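Long-range contacts in oxidoreductase, 2OG-Fe(II) oxygenase family (Burkholderia pseudomallei, PDB 6N1F), which binds an iron ion and probably carries out 2-oxoglutarate-dependent oxidation of a substrate not yet identified: residues 137-142 against 225-230; 52-57 against 195-200; 144-149 against 212-217. All coordinates share one frame; numbering follows the deposited sequence.

Contact 1 (137-142 against 225-230); sequences FIRRCQ and FYSRHN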
# COMPACT_ATOMS: atom_id res chain seq x y z
N PHE A 137 -13.75 3.25 0.79
CA PHE A 137 -13.19 4.58 0.96
C PHE A 137 -11.70 4.47 1.20
O PHE A 137 -11.24 3.58 1.92
CB PHE A 137 -13.84 5.30 2.14
CG PHE A 137 -15.34 5.32 2.10
CD1 PHE A 137 -16.01 6.36 1.50
CD2 PHE A 137 -16.07 4.28 2.65
CE1 PHE A 137 -17.39 6.39 1.45
CE2 PHE A 137 -17.45 4.29 2.60
CZ PHE A 137 -18.11 5.35 2.00
N ILE A 138 -10.94 5.40 0.62
CA ILE A 138 -9.52 5.52 0.93
C ILE A 138 -9.41 6.38 2.19
O ILE A 138 -9.70 7.57 2.17
CB ILE A 138 -8.74 6.14 -0.24
CG1 ILE A 138 -8.79 5.23 -1.47
CG2 ILE A 138 -7.30 6.40 0.15
CD1 ILE A 138 -8.21 5.86 -2.74
N ARG A 139 -9.00 5.76 3.31
CA ARG A 139 -8.97 6.46 4.58
C ARG A 139 -7.61 7.06 4.91
O ARG A 139 -7.54 8.02 5.68
CB ARG A 139 -9.37 5.52 5.72
CG ARG A 139 -10.86 5.25 5.84
CD ARG A 139 -11.17 4.50 7.13
NE ARG A 139 -11.01 5.33 8.32
CZ ARG A 139 -12.02 5.98 8.91
NH1 ARG A 139 -13.25 5.90 8.41
NH2 ARG A 139 -11.80 6.71 10.00
N ARG A 140 -6.53 6.50 4.38
CA ARG A 140 -5.19 6.95 4.73
C ARG A 140 -4.32 6.72 3.52
O ARG A 140 -4.53 5.76 2.78
CB ARG A 140 -4.66 6.19 5.97
CG ARG A 140 -3.20 6.43 6.27
CD ARG A 140 -2.79 5.86 7.61
NE ARG A 140 -1.36 6.03 7.85
CZ ARG A 140 -0.79 5.94 9.05
NH1 ARG A 140 -1.53 5.69 10.12
NH2 ARG A 140 0.52 6.12 9.18
N CYS A 141 -3.35 7.61 3.32
CA CYS A 141 -2.52 7.57 2.12
C CYS A 141 -1.26 8.39 2.35
O CYS A 141 -1.35 9.54 2.79
CB CYS A 141 -3.31 8.11 0.92
SG CYS A 141 -2.37 8.15 -0.62
N GLN A 142 -0.10 7.81 2.05
CA GLN A 142 1.17 8.50 2.26
C GLN A 142 2.26 7.86 1.41
O GLN A 142 2.14 6.71 0.97
CB GLN A 142 1.57 8.49 3.74
CG GLN A 142 1.96 7.10 4.25
CD GLN A 142 2.02 7.01 5.75
OE1 GLN A 142 1.06 7.34 6.44
NE2 GLN A 142 3.17 6.57 6.27
N PHE A 225 -4.98 2.84 2.37
CA PHE A 225 -5.78 1.91 3.14
C PHE A 225 -7.26 2.09 2.81
O PHE A 225 -7.76 3.21 2.72
CB PHE A 225 -5.53 2.12 4.64
CG PHE A 225 -4.09 1.92 5.04
CD1 PHE A 225 -3.64 0.69 5.48
CD2 PHE A 225 -3.18 2.96 4.93
CE1 PHE A 225 -2.32 0.50 5.83
CE2 PHE A 225 -1.86 2.77 5.27
CZ PHE A 225 -1.43 1.54 5.73
N TYR A 226 -7.94 0.96 2.62
CA TYR A 226 -9.34 0.92 2.22
C TYR A 226 -10.20 0.40 3.36
O TYR A 226 -9.85 -0.58 4.02
CB TYR A 226 -9.53 -0.01 1.00
CG TYR A 226 -9.35 0.59 -0.37
CD1 TYR A 226 -10.26 1.51 -0.88
CD2 TYR A 226 -8.29 0.20 -1.19
CE1 TYR A 226 -10.12 2.03 -2.15
CE2 TYR A 226 -8.15 0.73 -2.47
CZ TYR A 226 -9.06 1.65 -2.94
OH TYR A 226 -8.94 2.19 -4.20
N SER A 227 -11.33 1.07 3.59
CA SER A 227 -12.33 0.66 4.56
C SER A 227 -13.71 0.92 3.97
O SER A 227 -13.88 1.82 3.15
CB SER A 227 -12.17 1.42 5.88
OG SER A 227 -13.20 1.08 6.82
N ARG A 228 -14.69 0.11 4.37
CA ARG A 228 -16.08 0.43 4.07
C ARG A 228 -16.65 1.45 5.04
O ARG A 228 -17.73 2.00 4.79
CB ARG A 228 -16.95 -0.83 4.10
CG ARG A 228 -16.58 -1.88 3.08
CD ARG A 228 -17.38 -3.15 3.33
NE ARG A 228 -17.15 -3.66 4.69
CZ ARG A 228 -18.05 -3.63 5.67
NH1 ARG A 228 -19.27 -3.13 5.47
NH2 ARG A 228 -17.73 -4.11 6.86
N HIS A 229 -15.97 1.72 6.14
CA HIS A 229 -16.41 2.71 7.11
C HIS A 229 -15.79 4.05 6.77
O HIS A 229 -14.57 4.15 6.63
CB HIS A 229 -16.03 2.29 8.53
CG HIS A 229 -16.51 3.23 9.59
ND1 HIS A 229 -17.84 3.58 9.73
CD2 HIS A 229 -15.85 3.88 10.58
CE1 HIS A 229 -17.97 4.41 10.75
NE2 HIS A 229 -16.77 4.61 11.28
N ASN A 230 -16.62 5.08 6.64
CA ASN A 230 -16.12 6.43 6.44
C ASN A 230 -16.36 7.31 7.66
O ASN A 230 -16.03 8.50 7.61
CB ASN A 230 -16.75 7.06 5.20
CG ASN A 230 -15.81 8.04 4.50
OD1 ASN A 230 -14.59 7.92 4.59
ND2 ASN A 230 -16.39 9.00 3.80
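Asn230 lies flat on the ring of Phe137: its CB sits 3.6 Å from the ring centroid, almost exactly on the normal, a CH-pi contact, and the amide plane is only 7° from that of the ring. Phe137 holds CG beside its backbone N (chi1 -52°), which swings the ring out past the end of strand 225-227, and there its edge meets a second group, CE2 lying 3.2 Å from Arg228 O. Arg139 reaches the same turn by bending at chi3 (71°). CD packs on Ser227 CB, and NH1 donates to His229 O at 2.8 Å, within the guanidinium plane but from above the plane of the carbonyl. The same NH1 also bonds Gly231 O, and NE pairs with Asp96, so the buried guanidinium is held at several points. Ser227 OG, which bonds Asp163 O, accepts from His229 N in an ST turn. Further along, the extended chain of Arg140 runs beside the Phe225 ring, CB 3.7 Å from CD2, and its NE and NH2 both grip Gln142 OE1. Ile138 CG1 meets Tyr226 CE1 at 3.5 Å, and Ile138 also touches helix 109-117. Paired backbone bonds between Phe137 and Ser227, and one from Arg139 N to Phe225 O (2.9 Å), join these antiparallel neighbours of the major sheet. Phe225 touches the iron ligand Asp157, placing this strand pair beside the metal site of the double-stranded beta-helix fold found in 2OG-Fe(II) oxygenases.

Contact 2 (52-57 against 195-200); sequences PAYVAF and PAYGTV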
# COMPACT_ATOMS: atom_id res chain seq x y z
N PRO A 52 1.80 -6.91 -11.73
CA PRO A 52 2.96 -6.44 -12.50
C PRO A 52 2.72 -5.04 -13.03
O PRO A 52 1.59 -4.59 -13.22
CB PRO A 52 3.07 -7.45 -13.64
CG PRO A 52 1.66 -7.95 -13.85
CD PRO A 52 0.97 -7.86 -12.50
N ALA A 53 3.82 -4.34 -13.27
CA ALA A 53 3.75 -3.07 -13.99
C ALA A 53 3.37 -3.34 -15.45
O ALA A 53 3.97 -4.21 -16.09
CB ALA A 53 5.10 -2.35 -13.91
N TYR A 54 2.38 -2.63 -16.00
CA TYR A 54 1.67 -1.53 -15.39
C TYR A 54 0.17 -1.77 -15.46
O TYR A 54 -0.55 -0.98 -16.07
CB TYR A 54 2.02 -0.24 -16.12
CG TYR A 54 3.50 0.10 -16.06
CD1 TYR A 54 3.99 0.89 -15.04
CD2 TYR A 54 4.39 -0.38 -17.02
CE1 TYR A 54 5.32 1.21 -14.95
CE2 TYR A 54 5.74 -0.06 -16.94
CZ TYR A 54 6.19 0.74 -15.91
OH TYR A 54 7.52 1.07 -15.82
N VAL A 55 -0.29 -2.85 -14.84
CA VAL A 55 -1.70 -3.24 -14.92
C VAL A 55 -2.59 -2.22 -14.21
O VAL A 55 -3.51 -1.67 -14.81
CB VAL A 55 -1.89 -4.65 -14.34
CG1 VAL A 55 -3.35 -4.95 -14.08
CG2 VAL A 55 -1.24 -5.70 -15.26
N ALA A 56 -2.33 -1.96 -12.92
CA ALA A 56 -3.27 -1.13 -12.17
C ALA A 56 -3.12 0.36 -12.48
O ALA A 56 -4.12 1.09 -12.53
CB ALA A 56 -3.09 -1.37 -10.67
N PHE A 57 -1.88 0.83 -12.63
CA PHE A 57 -1.59 2.22 -12.93
C PHE A 57 -0.63 2.27 -14.11
O PHE A 57 0.41 1.59 -14.08
CB PHE A 57 -0.98 2.92 -11.73
CG PHE A 57 -1.90 2.98 -10.56
CD1 PHE A 57 -2.73 4.07 -10.38
CD2 PHE A 57 -1.94 1.95 -9.64
CE1 PHE A 57 -3.59 4.13 -9.30
CE2 PHE A 57 -2.80 2.00 -8.56
CZ PHE A 57 -3.62 3.10 -8.39
N PRO A 195 9.35 -6.22 -4.60
CA PRO A 195 8.61 -5.41 -5.56
C PRO A 195 9.56 -4.62 -6.44
O PRO A 195 10.65 -4.26 -6.01
CB PRO A 195 7.77 -4.49 -4.67
CG PRO A 195 8.70 -4.24 -3.50
CD PRO A 195 9.57 -5.50 -3.34
N ALA A 196 9.16 -4.38 -7.68
CA ALA A 196 9.92 -3.55 -8.59
C ALA A 196 9.12 -2.30 -8.89
O ALA A 196 7.95 -2.16 -8.51
CB ALA A 196 10.27 -4.32 -9.87
N TYR A 197 9.76 -1.36 -9.58
CA TYR A 197 9.08 -0.14 -9.97
C TYR A 197 7.79 -0.46 -10.70
O TYR A 197 7.77 -1.32 -11.59
CB TYR A 197 9.98 0.72 -10.88
CG TYR A 197 9.27 1.99 -11.30
CD1 TYR A 197 9.17 3.06 -10.43
CD2 TYR A 197 8.67 2.10 -12.54
CE1 TYR A 197 8.53 4.21 -10.79
CE2 TYR A 197 8.02 3.26 -12.92
CZ TYR A 197 7.95 4.31 -12.04
OH TYR A 197 7.30 5.47 -12.38
N GLY A 198 6.72 0.22 -10.34
CA GLY A 198 5.48 0.03 -11.04
C GLY A 198 4.64 -1.14 -10.58
O GLY A 198 3.47 -1.22 -10.97
N THR A 199 5.18 -2.05 -9.77
CA THR A 199 4.33 -3.09 -9.22
C THR A 199 3.47 -2.53 -8.09
O THR A 199 3.75 -1.48 -7.51
CB THR A 199 5.13 -4.28 -8.67
OG1 THR A 199 5.90 -3.88 -7.53
CG2 THR A 199 6.05 -4.88 -9.74
N VAL A 200 2.40 -3.26 -7.79
CA VAL A 200 1.39 -2.87 -6.82
C VAL A 200 1.06 -4.10 -5.99
O VAL A 200 0.73 -5.16 -6.54
CB VAL A 200 0.12 -2.33 -7.51
CG1 VAL A 200 -0.96 -2.03 -6.50
CG2 VAL A 200 0.45 -1.10 -8.35
O HOH W 1 1.11 -0.19 -12.23
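Tyr197 and Tyr54 meet at their rims, the hydroxyl of Tyr54 lying near the plane of the Tyr197 ring with OH 3.6 Å from CD2. Tyr197 carries CG anti to its own N (chi1 180°), which brings CD2 and CE2 round to the other tyrosine; CE2 in turn lies near the plane of the Tyr54 ring, 4.0 Å from CE1. Next comes Gly198, at the third position of a type II beta turn running from Ala196 to Thr199. Its positive phi (84°) suits glycine, and Ala53 CB and the Tyr54 ring pack close against its CA. Ala53 CB comes within 3.5 Å of Gly198 O and also lies over the face of the Tyr54 ring, just before the cis peptide that joins Ala53 to Tyr54. A water donates to Gly198 O (2.9 Å) and to Phe57 O (2.7 Å), bridging the two loops, which share no direct hydrogen bond. Thr199 closes the turn: both its N and its OG1 donate to Ala196 O, the hydroxyl at 2.8 Å in the carbonyl plane and on a lone pair. Val200 then turns inward, CG2 resting 4.1 Å from Phe57 CD2 at the ring edge and touching Ala56 CB. Its backbone bonds Leu51, where strand 200-204 pairs with strand 48-51. A type II turn leading into a strand is thus packed against the connection from the outermost strand 48-51 to helix 59-70, at the margin of the major beta-sheet.

Contact 3 (144-149 against 212-217); sequences NRMLKD and RTVRAN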
# COMPACT_ATOMS: atom_id res chain seq x y z
N ASN A 144 6.09 6.64 1.60
CA ASN A 144 7.15 6.25 2.52
C ASN A 144 8.46 6.16 1.75
O ASN A 144 8.57 5.36 0.82
CB ASN A 144 6.86 4.91 3.18
CG ASN A 144 5.74 4.99 4.16
OD1 ASN A 144 5.40 6.07 4.64
ND2 ASN A 144 5.16 3.84 4.48
N ARG A 145 9.44 6.95 2.16
CA ARG A 145 10.76 6.94 1.54
C ARG A 145 11.75 6.30 2.51
O ARG A 145 12.14 6.91 3.51
CB ARG A 145 11.17 8.35 1.15
CG ARG A 145 12.53 8.44 0.50
CD ARG A 145 12.75 9.84 -0.02
NE ARG A 145 14.17 10.17 -0.09
CZ ARG A 145 14.82 10.85 0.85
NH1 ARG A 145 14.18 11.29 1.93
NH2 ARG A 145 16.12 11.09 0.70
N MSE A 146 12.15 5.07 2.22
CA MSE A 146 12.94 4.27 3.15
C MSE A 146 14.39 4.24 2.70
O MSE A 146 14.69 3.82 1.57
CB MSE A 146 12.38 2.85 3.26
CG MSE A 146 10.93 2.77 3.74
SE MSE A 146 10.34 0.91 3.83
CE MSE A 146 11.56 0.21 5.17
N LEU A 147 15.27 4.68 3.58
CA LEU A 147 16.68 4.78 3.25
C LEU A 147 17.40 3.47 3.60
O LEU A 147 16.83 2.57 4.23
CB LEU A 147 17.30 5.95 4.00
CG LEU A 147 16.55 7.26 3.80
CD1 LEU A 147 17.22 8.36 4.61
CD2 LEU A 147 16.51 7.63 2.34
N LYS A 148 18.66 3.38 3.19
CA LYS A 148 19.45 2.18 3.44
C LYS A 148 19.47 1.86 4.92
O LYS A 148 19.68 2.74 5.75
CB LYS A 148 20.88 2.36 2.93
CG LYS A 148 21.72 1.11 2.96
CD LYS A 148 23.07 1.35 2.30
CE LYS A 148 24.04 0.21 2.58
NZ LYS A 148 23.99 -0.22 4.00
N ASP A 149 19.23 0.58 5.24
CA ASP A 149 19.25 -0.01 6.59
C ASP A 149 17.97 0.30 7.36
O ASP A 149 17.86 -0.10 8.52
CB ASP A 149 20.46 0.44 7.41
CG ASP A 149 21.77 0.04 6.77
OD1 ASP A 149 21.93 -1.16 6.45
OD2 ASP A 149 22.62 0.92 6.57
N ARG A 212 11.44 -5.84 5.12
CA ARG A 212 12.76 -6.20 5.59
C ARG A 212 13.78 -5.14 5.18
O ARG A 212 13.51 -4.25 4.36
CB ARG A 212 13.18 -7.58 5.07
CG ARG A 212 12.28 -8.67 5.61
CD ARG A 212 12.75 -10.06 5.25
NE ARG A 212 12.02 -11.06 6.04
CZ ARG A 212 11.99 -12.36 5.75
NH1 ARG A 212 12.63 -12.83 4.68
NH2 ARG A 212 11.31 -13.18 6.53
N THR A 213 14.97 -5.26 5.78
CA THR A 213 15.99 -4.22 5.70
C THR A 213 16.24 -3.79 4.27
O THR A 213 16.39 -4.62 3.38
CB THR A 213 17.29 -4.74 6.33
OG1 THR A 213 16.98 -5.31 7.60
CG2 THR A 213 18.28 -3.62 6.52
N VAL A 214 16.28 -2.47 4.07
CA VAL A 214 16.66 -1.91 2.78
C VAL A 214 18.17 -1.98 2.67
O VAL A 214 18.89 -1.48 3.54
CB VAL A 214 16.17 -0.46 2.63
CG1 VAL A 214 16.66 0.11 1.33
CG2 VAL A 214 14.64 -0.42 2.67
N ARG A 215 18.66 -2.61 1.60
CA ARG A 215 20.07 -2.93 1.51
C ARG A 215 20.83 -2.02 0.55
O ARG A 215 22.07 -2.03 0.58
CB ARG A 215 20.26 -4.40 1.10
CG ARG A 215 19.93 -5.39 2.23
CD ARG A 215 20.46 -6.79 2.00
NE ARG A 215 19.40 -7.72 1.63
CZ ARG A 215 19.27 -8.27 0.43
NH1 ARG A 215 20.14 -7.99 -0.54
NH2 ARG A 215 18.25 -9.10 0.18
N ALA A 216 20.15 -1.23 -0.26
CA ALA A 216 20.86 -0.28 -1.10
C ALA A 216 19.93 0.86 -1.49
O ALA A 216 18.71 0.71 -1.48
CB ALA A 216 21.47 -0.95 -2.33
N ASN A 217 20.55 1.98 -1.86
CA ASN A 217 19.93 3.26 -2.19
C ASN A 217 18.72 3.57 -1.31
O ASN A 217 18.88 3.89 -0.12
CB ASN A 217 19.53 3.30 -3.66
CG ASN A 217 19.32 4.72 -4.17
OD1 ASN A 217 19.83 5.69 -3.59
ND2 ASN A 217 18.58 4.86 -5.26
O HOH W 2 20.18 5.32 1.70
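Asp149 N donates to Val214 O at 2.7 Å, with an N-H...O angle of 161° and the donor tilted 20° from the carbonyl plane. One residue back, a water accepts from Lys148 N (2.9 Å) and donates to Asn217 O (2.7 Å), giving the two backbones a second, indirect link. Val214 also points its side chain into the contact. CB lies 3.5 Å from Leu147 O, while CG2, set beside the backbone N, meets both CB and CE of Met146, a selenomethionine in this crystal. The methyl reaches CG2 at 4.0 Å because the Met146 chain bends at its last torsion (chi3 63°). Here strand 137-147 runs out, and the loop between strands 208-211 and 218-227 folds over its end; 208-211 and 218-227 belong to different sheets of the beta-helix fold, so the contact lies where the chain crosses from one to the other. Met146 also bonds Arg219 through its backbone and touches Ile88, flanked by strands 218-227 and 88-92. On the more exposed side, Lys148 holds CG anti to its N and lays its aliphatic chain along the loop, CE 3.6 Å from Arg215 O. A bend at the final torsion then brings NZ back to the neighbouring Asp149, where it forms a salt bridge with OD2 at 3.1 Å on the syn side of the carboxylate. Thr213 CG2 packs against Asp149 CA.

Overall arrangement
Contacts 1 and 3 use opposite ends of strand 137-147, and their centres are about 26 Å apart on opposite sides of the chain's centre; along the chain, contact 3 is nested within the loop that contact 1 closes. The iron, held by His155, Asp157 and His209, lies nearer to contact 1: the Phe225 side chain is about 5 Å from it, that of Met146 in contact 3 about 10 Å. Contact 2 stands apart from the metal, with the side chain of Val200 about 14 Å away. Its centre is about 21 Å from that of contact 1 and 19 Å from that of contact 3, and it touches neither, though strand 200-204 brings it into the same seven-stranded sheet.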